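Local coordinates for uncharacterized protein (Arthrobacter sp., PDB 3KOP), which is of unknown function but belongs to the DUF3830 family and adopts a cyclophilin-like fold, at residues G95-F100 and A153-G158. Numbering follows the deposited sequence. Where two conformers were deposited one is given.
Sequences GDVCYF and ATIVEG
Gly95 and Val97 pair with Ile155 and Ala153 through two backbone hydrogen bonds, one from each strand. Ile155 N donates to Gly95 O at 2.9 Å, fairly straight at 165°. Val97 N donates to Ala153 O, also at 2.9 Å, but this bond is more bent, 142°, and the amide sits above the plane of the carbonyl. Asp96 and Thr154 form an antiparallel non-hydrogen-bonded pair, and Val97 and Ala153 a hydrogen-bonded one. Gly95 O also takes a CA-H...O contact from Thr154 CA at 3.4 Å. Gly95 has a phi of 92°; at its backbone angles a CB would press on the preceding carbonyl O, hence the glycine.

Apolar contacts lie on the face of Val97 and Ala153. Val97 CB meets Ala153 CB at 3.8 Å. Val97 CG2, anti to its own carbonyl carbon, reaches Ile155 CG1 at 4.0 Å. The two side chains cross at about a right angle.

Water links Asp96 and Thr154 on the other face. One water can donate to Asp96 OD1 at 2.6 Å and to Ala153 O at 3.2 Å, though it has more acceptors nearby than protons. A second bonds to Thr154 OG1 at 2.9 Å and only weakly to Asp96 OD1. Asp96 OD2 is held separately, by Ile93 N and by a salt bridge to Arg135 of a second subunit.

The pairing joins strands 96-103 and 145-157, buried near the chain's centre, within the antiparallel sheet of the cyclophilin-like fold. Strand 125-132 flanks 96-103 on its other edge, with backbone hydrogen bonds between Phe132 and both Gly95 and Asp96. Strand 33-39 borders 145-157, where Ala37 and Leu39 touch Ala153 and Cys35 touches Ile155. Val156 and Glu157 form a classic beta bulge opposite Lys36, and Gly158 occupies the N-cap position before helix 159-172.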
ATOM      1  N   GLY F  95       2.885  22.425   2.611  1.00 13.65           N
ATOM      2  CA  GLY F  95       2.172  23.529   2.003  1.00 13.93           C
ATOM      3  C   GLY F  95       0.845  23.201   1.374  1.00 13.55           C
ATOM      4  O   GLY F  95       0.100  24.105   1.056  1.00 14.41           O
ATOM      5  N   ASP F  96       0.531  21.930   1.162  1.00 13.42           N
ATOM      6  CA  ASP F  96      -0.770  21.552   0.610  1.00 13.06           C
ATOM      7  C   ASP F  96      -1.913  21.903   1.554  1.00 13.20           C
ATOM      8  O   ASP F  96      -1.829  21.745   2.808  1.00 13.61           O
ATOM      9  CB  ASP F  96      -0.911  20.058   0.404  1.00 13.07           C
ATOM     10  CG  ASP F  96      -0.226  19.531  -0.820  1.00 14.07           C
ATOM     11  OD1 ASP F  96       0.165  20.298  -1.731  1.00 13.82           O
ATOM     12  OD2 ASP F  96      -0.117  18.278  -0.861  1.00 12.42           O
ATOM     13  N   VAL F  97      -2.989  22.332   0.932  1.00 12.75           N
ATOM     14  CA  VAL F  97      -4.243  22.544   1.607  1.00 12.79           C
ATOM     15  C   VAL F  97      -5.266  21.686   0.921  1.00 13.00           C
ATOM     16  O   VAL F  97      -5.474  21.773  -0.316  1.00 14.03           O
ATOM     17  CB  VAL F  97      -4.678  24.044   1.660  1.00 13.25           C
ATOM     18  CG1 VAL F  97      -5.935  24.186   2.512  1.00 11.21           C
ATOM     19  CG2 VAL F  97      -3.550  24.941   2.172  1.00 12.46           C
ATOM     20  N   CYS F  98      -5.894  20.810   1.705  1.00 13.58           N
ATOM     21  CA  CYS F  98      -6.771  19.774   1.161  1.00 13.43           C
ATOM     22  C   CYS F  98      -8.229  19.867   1.609  1.00 13.48           C
ATOM     23  O   CYS F  98      -8.526  20.323   2.717  1.00 14.22           O
ATOM     24  CB  CYS F  98      -6.234  18.409   1.558  1.00 13.86           C
ATOM     25  SG  CYS F  98      -4.724  17.946   0.677  1.00 14.47           S
ATOM     26  N   TYR F  99      -9.108  19.367   0.753  1.00 13.58           N
ATOM     27  CA  TYR F  99     -10.541  19.290   0.995  1.00 13.52           C
ATOM     28  C   TYR F  99     -10.954  17.828   0.870  1.00 13.63           C
ATOM     29  O   TYR F  99     -10.648  17.173  -0.139  1.00 13.76           O
ATOM     30  CB  TYR F  99     -11.261  20.142  -0.040  1.00 13.28           C
ATOM     31  CG  TYR F  99     -12.786  20.245   0.009  1.00 13.59           C
ATOM     32  CD1 TYR F  99     -13.606  19.139  -0.218  1.00 14.11           C
ATOM     33  CD2 TYR F  99     -13.400  21.458   0.159  1.00 14.57           C
ATOM     34  CE1 TYR F  99     -14.968  19.264  -0.239  1.00 14.38           C
ATOM     35  CE2 TYR F  99     -14.765  21.591   0.144  1.00 14.18           C
ATOM     36  CZ  TYR F  99     -15.550  20.497  -0.031  1.00 15.09           C
ATOM     37  OH  TYR F  99     -16.934  20.636  -0.081  1.00 15.45           O
ATOM     38  N   PHE F 100     -11.662  17.337   1.891  1.00 14.26           N
ATOM     39  CA  PHE F 100     -12.260  16.010   1.884  1.00 14.67           C
ATOM     40  C   PHE F 100     -13.743  16.121   2.197  1.00 16.11           C
ATOM     41  O   PHE F 100     -14.147  16.876   3.119  1.00 15.31           O
ATOM     42  CB  PHE F 100     -11.681  15.118   2.996  1.00 14.42           C
ATOM     43  CG  PHE F 100     -10.172  15.055   3.041  1.00 14.96           C
ATOM     44  CD1 PHE F 100      -9.417  16.060   3.675  1.00 14.30           C
ATOM     45  CD2 PHE F 100      -9.500  13.958   2.518  1.00 14.04           C
ATOM     46  CE1 PHE F 100      -8.040  15.974   3.753  1.00 14.16           C
ATOM     47  CE2 PHE F 100      -8.094  13.865   2.618  1.00 13.09           C
ATOM     48  CZ  PHE F 100      -7.381  14.869   3.209  1.00 13.70           C
ATOM     49  N   ALA F 153      -5.235  24.469  -2.546  1.00 13.46           N
ATOM     50  CA  ALA F 153      -4.441  25.634  -2.263  1.00 13.78           C
ATOM     51  C   ALA F 153      -3.043  25.240  -1.848  1.00 14.11           C
ATOM     52  O   ALA F 153      -2.787  24.074  -1.437  1.00 14.77           O
ATOM     53  CB  ALA F 153      -5.087  26.501  -1.212  1.00 13.36           C
ATOM     54  N   THR F 154      -2.135  26.191  -2.000  1.00 14.09           N
ATOM     55  CA  THR F 154      -0.762  25.972  -1.602  0.50 14.50           C
ATOM     56  C   THR F 154      -0.236  27.169  -0.841  1.00 14.85           C
ATOM     57  O   THR F 154      -0.380  28.332  -1.261  1.00 14.63           O
ATOM     58  CB  THR F 154       0.126  25.633  -2.800  0.50 14.65           C
ATOM     59  OG1 THR F 154       1.339  25.053  -2.314  0.50 14.68           O
ATOM     60  CG2 THR F 154       0.429  26.879  -3.651  0.50 14.85           C
ATOM     61  N   ILE F 155       0.328  26.884   0.332  1.00 15.37           N
ATOM     62  CA  ILE F 155       0.827  27.939   1.227  1.00 15.47           C
ATOM     63  C   ILE F 155       2.028  28.625   0.589  1.00 16.65           C
ATOM     64  O   ILE F 155       3.026  27.980   0.261  1.00 17.00           O
ATOM     65  CB  ILE F 155       1.107  27.396   2.649  1.00 15.66           C
ATOM     66  CG1 ILE F 155      -0.211  26.889   3.272  1.00 15.49           C
ATOM     67  CG2 ILE F 155       1.712  28.496   3.553  1.00 15.07           C
ATOM     68  CD1 ILE F 155      -0.029  26.099   4.547  1.00 14.67           C
ATOM     69  N   VAL F 156       1.925  29.944   0.406  1.00 16.71           N
ATOM     70  CA  VAL F 156       2.992  30.734  -0.188  1.00 16.94           C
ATOM     71  C   VAL F 156       3.674  31.710   0.784  1.00 18.03           C
ATOM     72  O   VAL F 156       4.738  32.224   0.487  1.00 18.24           O
ATOM     73  CB  VAL F 156       2.497  31.518  -1.455  1.00 16.93           C
ATOM     74  CG1 VAL F 156       2.139  30.548  -2.576  1.00 17.47           C
ATOM     75  CG2 VAL F 156       1.320  32.438  -1.121  1.00 16.64           C
ATOM     76  N   GLU F 157       3.077  31.969   1.941  1.00 18.81           N
ATOM     77  CA  GLU F 157       3.702  32.780   2.956  1.00 19.31           C
ATOM     78  C   GLU F 157       3.403  32.206   4.311  1.00 18.52           C
ATOM     79  O   GLU F 157       2.258  31.824   4.588  1.00 18.31           O
ATOM     80  CB  GLU F 157       3.124  34.192   2.983  1.00 20.52           C
ATOM     81  CG  GLU F 157       3.389  35.060   1.823  1.00 25.61           C
ATOM     82  CD  GLU F 157       2.720  36.428   2.004  1.00 29.97           C
ATOM     83  OE1 GLU F 157       2.427  36.817   3.160  1.00 32.94           O
ATOM     84  OE2 GLU F 157       2.481  37.099   0.980  1.00 37.48           O
ATOM     85  N   GLY F 158       4.410  32.206   5.174  1.00 17.92           N
ATOM     86  CA  GLY F 158       4.240  31.816   6.560  1.00 17.87           C
ATOM     87  C   GLY F 158       4.261  30.323   6.839  1.00 17.65           C
ATOM     88  O   GLY F 158       3.860  29.904   7.909  1.00 17.82           O
TER
HETATM   89  O   HOH W   1       2.680  22.557  -1.528  1.00 21.82           O
HETATM   90  O   HOH W   2      -0.315  22.609  -2.837  1.00 23.96           O